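Local coordinates for uncharacterized protein (Leptospirillum rubarum, PDB 3OMD), which is of unknown function and folds as a small, mainly helical domain of the DUF5069 family, at residues A[107-110]-A[111-114]; A[65-68]-A[69-72]; A[136-140]-A[141-145]; A[84-87]-A[88-91]. All coordinates share one frame; numbering follows the deposited sequence.

Interaction 1: A[107-110]-A[111-114]; sequences PDSP and EKWD
Ser109 turns its OG into the position between its backbone N and carbonyl carbon (chi1 69°), while Lys112 sends CG beside its own N (chi1 -74°) and runs extended to NZ, which turns the hydroxyl to the first turn of helix 110-123 and carries the ammonium back to Asp108 in the loop before it. The motif is a helix N-cap. Ser109 OG accepts from Lys112 N at 3.0 Å with an N-H...O angle of 161°, and Lys112 CG lies alongside the same hydroxyl. Pro110 follows as the first helical residue, a place where a proline costs no helix bond. The first turn is then closed by Trp113 N to Ser109 O (2.8 Å) and Asp114 N to Pro110 O (2.9 Å). On the exposed flank Asp108 and Lys112 form a salt bridge, the ammonium lying across both carboxylate oxygens, though each hydrogen bond is weak; NZ is 3.0 Å from Asp108 OD2. Asp114 turns its carboxylate to Arg117, which also makes a cation-pi contact with the Trp113 ring. Pro107 folds back from the preceding loop against the backbone and CB of Trp113: Pro107 CB comes to 3.4 Å from Trp113 N and 4.1 Å from Trp113 CB.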
ATOM      1  N   PRO A 107     -13.919  -0.714   8.312  1.00 14.30           N
ATOM      2  CA  PRO A 107     -15.032  -1.072   7.409  1.00 14.53           C
ATOM      3  C   PRO A 107     -16.121  -0.001   7.447  1.00 13.93           C
ATOM      4  O   PRO A 107     -16.605   0.400   8.525  1.00 16.08           O
ATOM      5  CB  PRO A 107     -15.550  -2.407   7.980  1.00 15.57           C
ATOM      6  CG  PRO A 107     -14.509  -2.896   8.905  1.00 16.97           C
ATOM      7  CD  PRO A 107     -13.478  -1.867   9.122  1.00 16.10           C
ATOM      8  N   ASP A 108     -16.512   0.462   6.267  1.00 14.55           N
ATOM      9  CA  ASP A 108     -17.340   1.678   6.208  1.00 15.89           C
ATOM     10  C   ASP A 108     -18.851   1.457   6.194  1.00 15.30           C
ATOM     11  O   ASP A 108     -19.608   2.413   6.008  1.00 15.50           O
ATOM     12  CB  ASP A 108     -16.914   2.580   5.071  1.00 18.17           C
ATOM     13  CG  ASP A 108     -17.268   2.009   3.713  1.00 21.26           C
ATOM     14  OD1 ASP A 108     -18.016   0.995   3.619  1.00 25.50           O
ATOM     15  OD2 ASP A 108     -16.830   2.616   2.695  1.00 32.74           O
ATOM     16  N   SER A 109     -19.280   0.236   6.499  1.00 14.88           N
ATOM     17  CA  SER A 109     -20.688  -0.141   6.511  1.00 15.06           C
ATOM     18  C   SER A 109     -20.801  -1.408   7.305  1.00 15.61           C
ATOM     19  O   SER A 109     -19.815  -2.156   7.418  1.00 16.00           O
ATOM     20  CB  SER A 109     -21.217  -0.369   5.090  1.00 16.69           C
ATOM     21  OG  SER A 109     -20.621  -1.537   4.530  1.00 17.53           O
ATOM     22  N   PRO A 110     -22.009  -1.722   7.786  1.00 16.87           N
ATOM     23  CA  PRO A 110     -22.140  -2.987   8.484  1.00 17.07           C
ATOM     24  C   PRO A 110     -21.860  -4.196   7.576  1.00 17.02           C
ATOM     25  O   PRO A 110     -21.299  -5.173   8.062  1.00 17.56           O
ATOM     26  CB  PRO A 110     -23.600  -2.954   8.967  1.00 18.46           C
ATOM     27  CG  PRO A 110     -23.799  -1.462   9.224  1.00 18.41           C
ATOM     28  CD  PRO A 110     -23.217  -0.880   7.954  1.00 17.29           C
ATOM     29  N   GLU A 111     -22.201  -4.118   6.280  1.00 16.35           N
ATOM     30  CA  GLU A 111     -21.894  -5.188   5.340  1.00 16.84           C
ATOM     31  C   GLU A 111     -20.371  -5.405   5.329  1.00 16.01           C
ATOM     32  O   GLU A 111     -19.871  -6.526   5.429  1.00 17.03           O
ATOM     33  CB  GLU A 111     -22.408  -4.860   3.927  1.00 16.22           C
ATOM     34  CG  GLU A 111     -22.089  -5.961   2.902  1.00 19.58           C
ATOM     35  CD  GLU A 111     -22.701  -5.802   1.498  1.00 19.43           C
ATOM     36  OE1 GLU A 111     -23.482  -4.859   1.203  1.00 21.73           O
ATOM     37  OE2 GLU A 111     -22.363  -6.658   0.668  1.00 20.73           O
ATOM     38  N   LYS A 112     -19.624  -4.311   5.230  1.00 14.85           N
ATOM     39  CA  LYS A 112     -18.166  -4.463   5.162  1.00 14.48           C
ATOM     40  C   LYS A 112     -17.611  -4.894   6.531  1.00 14.37           C
ATOM     41  O   LYS A 112     -16.585  -5.593   6.607  1.00 14.60           O
ATOM     42  CB  LYS A 112     -17.515  -3.148   4.728  1.00 14.73           C
ATOM     43  CG  LYS A 112     -17.701  -2.844   3.261  1.00 18.02           C
ATOM     44  CD  LYS A 112     -16.902  -1.645   2.814  1.00 26.05           C
ATOM     45  CE  LYS A 112     -17.127  -1.301   1.347  1.00 30.51           C
ATOM     46  NZ  LYS A 112     -16.523   0.054   1.090  1.00 32.30           N
ATOM     47  N   TRP A 113     -18.268  -4.470   7.617  1.00 14.54           N
ATOM     48  CA  TRP A 113     -17.859  -4.897   8.952  1.00 14.44           C
ATOM     49  C   TRP A 113     -17.985  -6.417   9.115  1.00 16.16           C
ATOM     50  O   TRP A 113     -17.109  -7.042   9.709  1.00 16.42           O
ATOM     51  CB  TRP A 113     -18.712  -4.179   9.995  1.00 16.30           C
ATOM     52  CG  TRP A 113     -18.404  -4.412  11.414  1.00 16.96           C
ATOM     53  CD1 TRP A 113     -17.172  -4.514  12.012  1.00 18.41           C
ATOM     54  CD2 TRP A 113     -19.372  -4.455  12.466  1.00 19.02           C
ATOM     55  NE1 TRP A 113     -17.330  -4.642  13.377  1.00 21.54           N
ATOM     56  CE2 TRP A 113     -18.665  -4.607  13.681  1.00 18.70           C
ATOM     57  CE3 TRP A 113     -20.778  -4.390  12.498  1.00 19.62           C
ATOM     58  CZ2 TRP A 113     -19.327  -4.718  14.925  1.00 22.57           C
ATOM     59  CZ3 TRP A 113     -21.424  -4.499  13.726  1.00 21.34           C
ATOM     60  CH2 TRP A 113     -20.693  -4.654  14.925  1.00 21.01           C
ATOM     61  N   ASP A 114     -19.071  -6.989   8.589  1.00 15.59           N
ATOM     62  CA  ASP A 114     -19.234  -8.463   8.592  1.00 16.64           C
ATOM     63  C   ASP A 114     -18.102  -9.146   7.825  1.00 16.58           C
ATOM     64  O   ASP A 114     -17.527 -10.141   8.294  1.00 17.07           O
ATOM     65  CB  ASP A 114     -20.595  -8.864   8.019  1.00 17.07           C
ATOM     66  CG  ASP A 114     -21.753  -8.458   8.903  1.00 21.44           C
ATOM     67  OD1 ASP A 114     -21.549  -8.168  10.109  1.00 23.58           O
ATOM     68  OD2 ASP A 114     -22.890  -8.409   8.353  1.00 24.75           O
TER

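Interaction 2: A[65-68]-A[69-72]; sequences FAEA and VKSR
Phe65 and Val69 meet one helical turn apart where helix 62-69 ends and the chain passes into a type I beta turn, Val69 to Arg72. The apolar part of the contact is a single methyl over a ring: Val69 CG1 sits above one face of Phe65, offset toward the rim, with CE2 of Phe65 as its nearest ring atom at 4.0 Å. Both side chains also reach Met78 of helix 75-85, and the buried Phe65 packs further on Val29, Ile30 and Ala33 of helix 26-38, so that it lies between these two helices.

Among the backbone bonds, Val69 N still gives a helical bond to Phe65 O (3.1 Å), whereas Lys70 N reaches back only three residues to Glu67 O. Val69 O accepts from Arg72 N within the turn and also from Arg34.

The charged pair lies on the exposed side. Glu67 bends at chi2 (62°), which swings its carboxylate over the extended Lys70 chain, and Lys70 NZ forms a salt bridge with OE1 of Glu67 at 3.2 Å, coming from the syn side but tilted out of the carboxylate plane.

A water bridges the turn, donating to Glu67 O at 2.7 Å and joined to Ser71 OG at 2.6 Å.

Arg72 closes the end of the helix with its side chain. With CG beside its own N (chi1 -65°), the extended chain runs past Ala68 O, and NH1 of Arg72 then bonds this oxygen on a lone pair in the carbonyl plane, 3.1 Å away and nearly straight at 169°, with Ala68 O lying at the guanidinium edge.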
ATOM      1  N   PHE A  65       3.217   6.443 -12.480  1.00 15.26           N
ATOM      2  CA  PHE A  65       3.965   5.847 -11.371  1.00 14.47           C
ATOM      3  C   PHE A  65       4.521   4.473 -11.729  1.00 15.18           C
ATOM      4  O   PHE A  65       5.712   4.212 -11.469  1.00 15.32           O
ATOM      5  CB  PHE A  65       3.045   5.802 -10.151  1.00 14.59           C
ATOM      6  CG  PHE A  65       3.693   5.246  -8.910  1.00 13.36           C
ATOM      7  CD1 PHE A  65       4.355   6.082  -8.026  1.00 16.79           C
ATOM      8  CD2 PHE A  65       3.611   3.894  -8.617  1.00 13.95           C
ATOM      9  CE1 PHE A  65       4.919   5.572  -6.862  1.00 17.27           C
ATOM     10  CE2 PHE A  65       4.203   3.368  -7.467  1.00 12.84           C
ATOM     11  CZ  PHE A  65       4.862   4.212  -6.580  1.00 15.01           C
ATOM     12  N   ALA A  66       3.705   3.625 -12.376  1.00 15.30           N
ATOM     13  CA  ALA A  66       4.181   2.302 -12.751  1.00 16.92           C
ATOM     14  C   ALA A  66       5.317   2.430 -13.759  1.00 18.33           C
ATOM     15  O   ALA A  66       6.275   1.671 -13.686  1.00 20.04           O
ATOM     16  CB  ALA A  66       3.023   1.419 -13.310  1.00 17.66           C
ATOM     17  N   GLU A  67       5.203   3.353 -14.709  1.00 18.54           N
ATOM     18  CA  GLU A  67       6.298   3.562 -15.666  1.00 19.34           C
ATOM     19  C   GLU A  67       7.564   4.065 -14.981  1.00 18.20           C
ATOM     20  O   GLU A  67       8.683   3.620 -15.296  1.00 20.24           O
ATOM     21  CB  GLU A  67       5.890   4.556 -16.757  1.00 20.42           C
ATOM     22  CG  GLU A  67       7.000   4.775 -17.841  1.00 26.07           C
ATOM     23  CD  GLU A  67       7.354   3.507 -18.632  1.00 32.18           C
ATOM     24  OE1 GLU A  67       6.458   2.627 -18.766  1.00 34.59           O
ATOM     25  OE2 GLU A  67       8.525   3.388 -19.105  1.00 35.18           O
ATOM     26  N   ALA A  68       7.387   4.950 -14.001  1.00 17.91           N
ATOM     27  CA  ALA A  68       8.529   5.543 -13.330  1.00 18.37           C
ATOM     28  C   ALA A  68       9.344   4.519 -12.556  1.00 18.34           C
ATOM     29  O   ALA A  68      10.589   4.623 -12.513  1.00 18.24           O
ATOM     30  CB  ALA A  68       8.079   6.663 -12.379  1.00 17.56           C
ATOM     31  N   VAL A  69       8.690   3.518 -11.970  1.00 18.68           N
ATOM     32  CA  VAL A  69       9.429   2.551 -11.179  1.00 20.95           C
ATOM     33  C   VAL A  69      10.331   1.666 -12.044  1.00 21.14           C
ATOM     34  O   VAL A  69      11.342   1.176 -11.537  1.00 22.06           O
ATOM     35  CB  VAL A  69       8.536   1.700 -10.242  1.00 21.82           C
ATOM     36  CG1 VAL A  69       7.708   2.575  -9.334  1.00 23.24           C
ATOM     37  CG2 VAL A  69       7.721   0.703 -11.017  1.00 23.66           C
ATOM     38  N   LYS A  70      10.035   1.561 -13.343  1.00 21.83           N
ATOM     39  CA  LYS A  70      10.862   0.746 -14.255  1.00 23.41           C
ATOM     40  C   LYS A  70      12.304   1.197 -14.397  1.00 24.01           C
ATOM     41  O   LYS A  70      13.160   0.361 -14.708  1.00 27.94           O
ATOM     42  CB  LYS A  70      10.255   0.674 -15.660  1.00 23.69           C
ATOM     43  CG  LYS A  70       8.849   0.090 -15.647  1.00 24.72           C
ATOM     44  CD  LYS A  70       8.322   0.020 -17.096  1.00 28.64           C
ATOM     45  CE  LYS A  70       6.919  -0.549 -17.261  1.00 33.22           C
ATOM     46  NZ  LYS A  70       6.414  -0.560 -18.701  1.00 37.97           N
ATOM     47  N   SER A  71      12.590   2.496 -14.297  1.00 22.30           N
ATOM     48  CA  SER A  71      13.980   2.960 -14.381  1.00 22.21           C
ATOM     49  C   SER A  71      14.542   3.338 -13.008  1.00 21.37           C
ATOM     50  O   SER A  71      15.675   3.842 -12.898  1.00 23.35           O
ATOM     51  CB  SER A  71      14.121   4.130 -15.354  1.00 23.26           C
ATOM     52  OG  SER A  71      13.289   5.182 -14.882  1.00 23.29           O
ATOM     53  N   ARG A  72      13.759   3.080 -11.957  1.00 20.10           N
ATOM     54  CA  ARG A  72      14.101   3.469 -10.574  1.00 20.17           C
ATOM     55  C   ARG A  72      14.003   2.281  -9.619  1.00 20.14           C
ATOM     56  O   ARG A  72      13.016   2.135  -8.890  1.00 21.46           O
ATOM     57  CB  ARG A  72      13.130   4.568 -10.142  1.00 19.98           C
ATOM     58  CG  ARG A  72      13.353   5.827 -11.005  1.00 19.95           C
ATOM     59  CD  ARG A  72      12.261   6.895 -10.765  1.00 19.90           C
ATOM     60  NE  ARG A  72      12.549   8.101 -11.530  1.00 21.46           N
ATOM     61  CZ  ARG A  72      12.184   8.305 -12.802  1.00 24.03           C
ATOM     62  NH1 ARG A  72      11.485   7.380 -13.494  1.00 23.48           N
ATOM     63  NH2 ARG A  72      12.527   9.449 -13.391  1.00 25.95           N
TER
HETATM   64  O   HOH W   1      11.028   4.747 -16.139  1.00 27.29           O

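Interaction 3: A[136-140]-A[141-145]; sequences LLDLE and EKRPV
Asp138 and Arg143 cross at about a right angle, their carboxylate and guanidinium planes 68° apart, where a Schellman motif ends helix 133-140. Arg143 holds CG beside its own N, opposite the carbonyl carbon (chi1 -60°), and stays extended to NE, which carries NH1 to two carboxylates. It meets Asp138 OD1 nearly end-on to the C-O bond at 2.9 Å, and bonds Glu141 OE1 at 2.8 Å through the anti lone pair of that oxygen, which lies in the guanidinium plane. OD1 of Asp138 and OE1 of Glu141 stand 4.8 Å apart. Further partners are Ser15 for Asp138, Tyr44 and Arg28 for Glu141, and Pro13 O for Arg143 NH2. Lys142, with positive phi (64°), reverses the chain so that Arg143 N reaches Asp138 O (2.9 Å) and Lys142 N reaches Leu139 O (3.1 Å). Beyond the reversal Val145 lays CG2 against CB of Asp138. A leucine in place of Arg143 would probably leave the Asp138 and Glu141 carboxylates close together without the positive charge they share. Arg143 next to both acids, and Arg28 next to Glu141, are likely to favour their ionised forms; the resulting salt bridges join the residues after the helix to its last turn.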
ATOM      1  N   LEU A 136      -5.238  -5.476   9.459  1.00 14.53           N
ATOM      2  CA  LEU A 136      -5.662  -6.777   8.931  1.00 14.62           C
ATOM      3  C   LEU A 136      -4.688  -7.259   7.829  1.00 14.66           C
ATOM      4  O   LEU A 136      -4.338  -8.442   7.769  1.00 14.79           O
ATOM      5  CB  LEU A 136      -7.108  -6.700   8.409  1.00 14.78           C
ATOM      6  CG  LEU A 136      -7.694  -8.052   7.991  1.00 15.21           C
ATOM      7  CD1 LEU A 136      -7.762  -8.989   9.206  1.00 19.66           C
ATOM      8  CD2 LEU A 136      -9.101  -7.806   7.413  1.00 18.19           C
ATOM      9  N   LEU A 137      -4.266  -6.342   6.948  1.00 13.40           N
ATOM     10  CA  LEU A 137      -3.283  -6.708   5.919  1.00 13.37           C
ATOM     11  C   LEU A 137      -1.995  -7.240   6.561  1.00 14.26           C
ATOM     12  O   LEU A 137      -1.448  -8.243   6.090  1.00 15.06           O
ATOM     13  CB  LEU A 137      -2.975  -5.503   5.030  1.00 12.63           C
ATOM     14  CG  LEU A 137      -4.098  -5.108   4.061  1.00 12.85           C
ATOM     15  CD1 LEU A 137      -3.791  -3.767   3.419  1.00 14.98           C
ATOM     16  CD2 LEU A 137      -4.262  -6.168   2.974  1.00 15.77           C
ATOM     17  N   ASP A 138      -1.460  -6.555   7.576  1.00 13.87           N
ATOM     18  CA  ASP A 138      -0.240  -7.060   8.224  1.00 14.84           C
ATOM     19  C   ASP A 138      -0.486  -8.432   8.837  1.00 15.75           C
ATOM     20  O   ASP A 138       0.413  -9.280   8.837  1.00 16.14           O
ATOM     21  CB  ASP A 138       0.250  -6.088   9.303  1.00 16.22           C
ATOM     22  CG  ASP A 138       1.172  -5.026   8.773  1.00 18.10           C
ATOM     23  OD1 ASP A 138       1.675  -5.139   7.637  1.00 17.10           O
ATOM     24  OD2 ASP A 138       1.409  -4.082   9.550  1.00 20.52           O
ATOM     25  N   LEU A 139      -1.679  -8.641   9.410  1.00 15.08           N
ATOM     26  CA  LEU A 139      -1.979  -9.946  10.023  1.00 16.55           C
ATOM     27  C   LEU A 139      -1.958 -11.031   8.950  1.00 16.44           C
ATOM     28  O   LEU A 139      -1.324 -12.095   9.158  1.00 18.49           O
ATOM     29  CB  LEU A 139      -3.360  -9.884  10.705  1.00 16.83           C
ATOM     30  CG  LEU A 139      -3.866 -11.182  11.335  1.00 18.19           C
ATOM     31  CD1 LEU A 139      -3.030 -11.456  12.562  1.00 22.04           C
ATOM     32  CD2 LEU A 139      -5.342 -11.020  11.716  1.00 21.56           C
ATOM     33  N   GLU A 140      -2.632 -10.776   7.818  1.00 16.49           N
ATOM     34  CA  GLU A 140      -2.693 -11.777   6.745  1.00 17.65           C
ATOM     35  C   GLU A 140      -1.286 -12.045   6.187  1.00 17.69           C
ATOM     36  O   GLU A 140      -0.984 -13.179   5.736  1.00 19.69           O
ATOM     37  CB  GLU A 140      -3.650 -11.341   5.632  1.00 18.47           C
ATOM     38  CG  GLU A 140      -3.692 -12.343   4.458  1.00 22.80           C
ATOM     39  CD  GLU A 140      -5.066 -12.563   3.781  1.00 26.44           C
ATOM     40  OE1 GLU A 140      -6.102 -12.006   4.205  1.00 26.39           O
ATOM     41  OE2 GLU A 140      -5.100 -13.356   2.792  1.00 31.51           O
ATOM     42  N   GLU A 141      -0.438 -11.006   6.196  1.00 16.36           N
ATOM     43  CA  GLU A 141       0.902 -11.103   5.614  1.00 16.17           C
ATOM     44  C   GLU A 141       1.959 -11.476   6.678  1.00 18.37           C
ATOM     45  O   GLU A 141       3.169 -11.285   6.509  1.00 19.21           O
ATOM     46  CB  GLU A 141       1.257  -9.802   4.899  1.00 15.46           C
ATOM     47  CG  GLU A 141       0.375  -9.649   3.633  1.00 14.03           C
ATOM     48  CD  GLU A 141       0.535  -8.370   2.905  1.00 14.76           C
ATOM     49  OE1 GLU A 141       1.190  -7.410   3.397  1.00 14.48           O
ATOM     50  OE2 GLU A 141      -0.080  -8.305   1.815  1.00 15.60           O
ATOM     51  N   LYS A 142       1.467 -12.039   7.780  1.00 19.40           N
ATOM     52  CA  LYS A 142       2.323 -12.726   8.784  1.00 22.13           C
ATOM     53  C   LYS A 142       3.333 -11.805   9.479  1.00 22.40           C
ATOM     54  O   LYS A 142       4.426 -12.240   9.889  1.00 25.19           O
ATOM     55  CB  LYS A 142       3.018 -13.969   8.166  1.00 23.69           C
ATOM     56  CG  LYS A 142       2.044 -14.938   7.496  1.00 27.08           C
ATOM     57  CD  LYS A 142       2.807 -16.134   6.905  1.00 34.62           C
ATOM     58  CE  LYS A 142       1.828 -17.153   6.329  1.00 38.65           C
ATOM     59  NZ  LYS A 142       2.482 -18.490   6.220  1.00 43.71           N
ATOM     60  N   ARG A 143       2.953 -10.538   9.654  1.00 20.69           N
ATOM     61  CA  ARG A 143       3.776  -9.583  10.402  1.00 21.66           C
ATOM     62  C   ARG A 143       3.225  -9.443  11.798  1.00 24.41           C
ATOM     63  O   ARG A 143       2.024  -9.683  12.001  1.00 24.70           O
ATOM     64  CB  ARG A 143       3.768  -8.192   9.733  1.00 19.85           C
ATOM     65  CG  ARG A 143       4.294  -8.231   8.337  1.00 20.60           C
ATOM     66  CD  ARG A 143       4.586  -6.852   7.794  1.00 17.55           C
ATOM     67  NE  ARG A 143       4.984  -7.053   6.402  1.00 17.86           N
ATOM     68  CZ  ARG A 143       4.130  -7.085   5.375  1.00 16.35           C
ATOM     69  NH1 ARG A 143       2.842  -6.746   5.525  1.00 17.58           N
ATOM     70  NH2 ARG A 143       4.604  -7.392   4.190  1.00 17.80           N
ATOM     71  N   PRO A 144       4.097  -9.057  12.760  1.00 27.40           N
ATOM     72  CA  PRO A 144       3.611  -8.773  14.107  1.00 30.31           C
ATOM     73  C   PRO A 144       2.611  -7.627  14.038  1.00 30.68           C
ATOM     74  O   PRO A 144       2.857  -6.607  13.362  1.00 30.20           O
ATOM     75  CB  PRO A 144       4.881  -8.347  14.864  1.00 31.99           C
ATOM     76  CG  PRO A 144       6.034  -8.945  14.080  1.00 31.35           C
ATOM     77  CD  PRO A 144       5.553  -8.852  12.643  1.00 27.87           C
ATOM     78  N   VAL A 145       1.472  -7.837  14.676  1.00 32.74           N
ATOM     79  CA  VAL A 145       0.460  -6.824  14.840  1.00 35.16           C
ATOM     80  C   VAL A 145      -0.053  -6.970  16.269  1.00 37.62           C
ATOM     81  O   VAL A 145      -0.777  -6.126  16.787  1.00 38.48           O
ATOM     82  CB  VAL A 145      -0.737  -7.025  13.864  1.00 34.97           C
ATOM     83  CG1 VAL A 145      -1.827  -6.013  14.151  1.00 36.60           C
ATOM     84  CG2 VAL A 145      -0.317  -6.860  12.460  1.00 34.13           C
ATOM     85  OXT VAL A 145       0.247  -7.960  16.933  1.00 39.88           O
TER
HETATM   86  O   HOH W   2       0.514 -11.986  11.520  1.00 30.75           O

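Interaction 4: A[84-87]-A[88-91]; sequences SQSP and RSKN
Ser86 and Ser89 grip each other through hydroxyl and backbone groups just after helix 75-85. From CB of Ser86, which lies 3.5 Å from Ser89 OG, the side chain puts OG anti to the backbone N (chi1 179°), setting it on the side of the coming turn. There OG accepts from Ser89 N at 3.2 Å, the N-H...O angle being 144°. The same hydroxyl has a stronger partner in Phe58 O, at the end of helix 50-58, so the tip of one short side chain is held between a neighbouring helix and the turn. Ser89 answers in the other direction: its OG donates to Ser86 O at 2.7 Å, in the carbonyl plane and on a lone pair. Ser89 N also makes a weak bond to this carbonyl. An alanine in place of Ser86 would probably leave Phe58 O without its hydroxyl partner and would take one of the two bonds from Ser89 N, leaving the weak one to Ser86 O. Pro87 continues the turn: its O accepts from Lys90 N at 3.0 Å, and Arg88 O from Asn91 N at 3.1 Å. Arg88 extends away to Glu94 and Phe57, making a salt bridge and a cation-pi contact. These three-residue steps are those of a 3-10 turn, here spanning 88-90 and linking two helices, with Asn91 the N-cap of helix 92-104 through OD1 and Glu94 N.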
ATOM      1  N   SER A  84       9.113  14.901  -6.941  1.00 16.62           N
ATOM      2  CA  SER A  84       9.170  15.744  -8.128  1.00 17.43           C
ATOM      3  C   SER A  84       7.780  15.915  -8.786  1.00 18.20           C
ATOM      4  O   SER A  84       7.555  16.896  -9.506  1.00 21.05           O
ATOM      5  CB  SER A  84      10.221  15.193  -9.115  1.00 17.93           C
ATOM      6  OG  SER A  84       9.731  14.077  -9.834  1.00 23.86           O
ATOM      7  N   GLN A  85       6.880  14.956  -8.545  1.00 16.61           N
ATOM      8  CA  GLN A  85       5.536  14.960  -9.096  1.00 18.71           C
ATOM      9  C   GLN A  85       4.475  15.488  -8.161  1.00 18.59           C
ATOM     10  O   GLN A  85       3.343  15.757  -8.610  1.00 22.07           O
ATOM     11  CB  GLN A  85       5.142  13.533  -9.505  1.00 17.75           C
ATOM     12  CG  GLN A  85       6.021  12.947 -10.582  1.00 21.16           C
ATOM     13  CD  GLN A  85       5.772  13.639 -11.889  1.00 28.84           C
ATOM     14  OE1 GLN A  85       6.608  14.381 -12.368  1.00 31.99           O
ATOM     15  NE2 GLN A  85       4.582  13.428 -12.454  1.00 35.43           N
ATOM     16  N   SER A  86       4.817  15.666  -6.889  1.00 16.74           N
ATOM     17  CA  SER A  86       3.819  15.940  -5.845  1.00 16.13           C
ATOM     18  C   SER A  86       4.320  16.935  -4.806  1.00 15.91           C
ATOM     19  O   SER A  86       4.975  16.582  -3.820  1.00 15.69           O
ATOM     20  CB  SER A  86       3.448  14.639  -5.136  1.00 15.79           C
ATOM     21  OG  SER A  86       2.496  14.911  -4.114  1.00 15.62           O
ATOM     22  N   PRO A  87       3.994  18.220  -5.003  1.00 17.09           N
ATOM     23  CA  PRO A  87       4.307  19.193  -3.977  1.00 17.09           C
ATOM     24  C   PRO A  87       3.722  18.794  -2.606  1.00 16.34           C
ATOM     25  O   PRO A  87       4.363  18.997  -1.575  1.00 17.33           O
ATOM     26  CB  PRO A  87       3.610  20.448  -4.496  1.00 18.74           C
ATOM     27  CG  PRO A  87       3.754  20.312  -5.963  1.00 20.06           C
ATOM     28  CD  PRO A  87       3.466  18.857  -6.226  1.00 18.40           C
ATOM     29  N   ARG A  88       2.533  18.185  -2.590  1.00 16.35           N
ATOM     30  CA  ARG A  88       1.901  17.850  -1.289  1.00 15.72           C
ATOM     31  C   ARG A  88       2.784  16.844  -0.533  1.00 15.41           C
ATOM     32  O   ARG A  88       2.888  16.904   0.705  1.00 15.80           O
ATOM     33  CB  ARG A  88       0.475  17.327  -1.499  1.00 16.27           C
ATOM     34  CG  ARG A  88      -0.338  17.281  -0.208  1.00 15.39           C
ATOM     35  CD  ARG A  88      -1.741  16.815  -0.510  1.00 15.73           C
ATOM     36  NE  ARG A  88      -2.667  17.010   0.603  1.00 14.13           N
ATOM     37  CZ  ARG A  88      -3.908  16.557   0.613  1.00 13.96           C
ATOM     38  NH1 ARG A  88      -4.684  16.855   1.656  1.00 15.65           N
ATOM     39  NH2 ARG A  88      -4.372  15.800  -0.405  1.00 14.69           N
ATOM     40  N   SER A  89       3.436  15.955  -1.288  1.00 14.77           N
ATOM     41  CA  SER A  89       4.284  14.923  -0.640  1.00 14.26           C
ATOM     42  C   SER A  89       5.545  15.521   0.022  1.00 14.11           C
ATOM     43  O   SER A  89       6.209  14.832   0.820  1.00 15.09           O
ATOM     44  CB  SER A  89       4.731  13.862  -1.656  1.00 14.14           C
ATOM     45  OG  SER A  89       5.748  14.366  -2.533  1.00 15.38           O
ATOM     46  N   LYS A  90       5.874  16.769  -0.329  1.00 16.31           N
ATOM     47  CA  LYS A  90       7.037  17.467   0.257  1.00 16.06           C
ATOM     48  C   LYS A  90       6.690  18.223   1.546  1.00 15.92           C
ATOM     49  O   LYS A  90       7.577  18.882   2.133  1.00 18.07           O
ATOM     50  CB  LYS A  90       7.636  18.470  -0.730  1.00 18.15           C
ATOM     51  CG  LYS A  90       8.148  17.863  -2.017  1.00 20.03           C
ATOM     52  CD  LYS A  90       8.793  19.043  -2.816  1.00 25.67           C
ATOM     53  CE  LYS A  90       8.776  18.903  -4.262  1.00 26.97           C
ATOM     54  NZ  LYS A  90       9.373  20.163  -4.761  1.00 28.51           N
ATOM     55  N   ASN A  91       5.429  18.107   1.986  1.00 15.61           N
ATOM     56  CA  ASN A  91       4.972  18.762   3.201  1.00 17.02           C
ATOM     57  C   ASN A  91       4.754  17.729   4.305  1.00 16.54           C
ATOM     58  O   ASN A  91       3.806  16.942   4.225  1.00 15.71           O
ATOM     59  CB  ASN A  91       3.659  19.522   2.902  1.00 17.65           C
ATOM     60  CG  ASN A  91       3.158  20.330   4.083  1.00 23.56           C
ATOM     61  OD1 ASN A  91       2.964  19.804   5.178  1.00 29.04           O
ATOM     62  ND2 ASN A  91       2.906  21.619   3.850  1.00 28.98           N
TER

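All four contacts lie at helix boundaries. Interaction 1 starts helix 110-123, interactions 2 and 3 finish helices 62-69 and 133-140, and interaction 4 leads from helix 75-85 into helix 92-104. Interactions 2 and 4 belong to consecutive helices, their centres 17 Å apart and nearest atoms about 6 Å; Trp81 of helix 75-85 joins them, touching Ala68 and Arg72 while its O is hydrogen-bonded to Ser84 OG. Interactions 1 and 3 are likewise on consecutive helices, with centres 20 Å apart and nearest atoms about 7 Å. Interaction 2 lies across the centre of the chain from both interactions 1 and 3, its centre 35 Å from that of interaction 1. No active site is known.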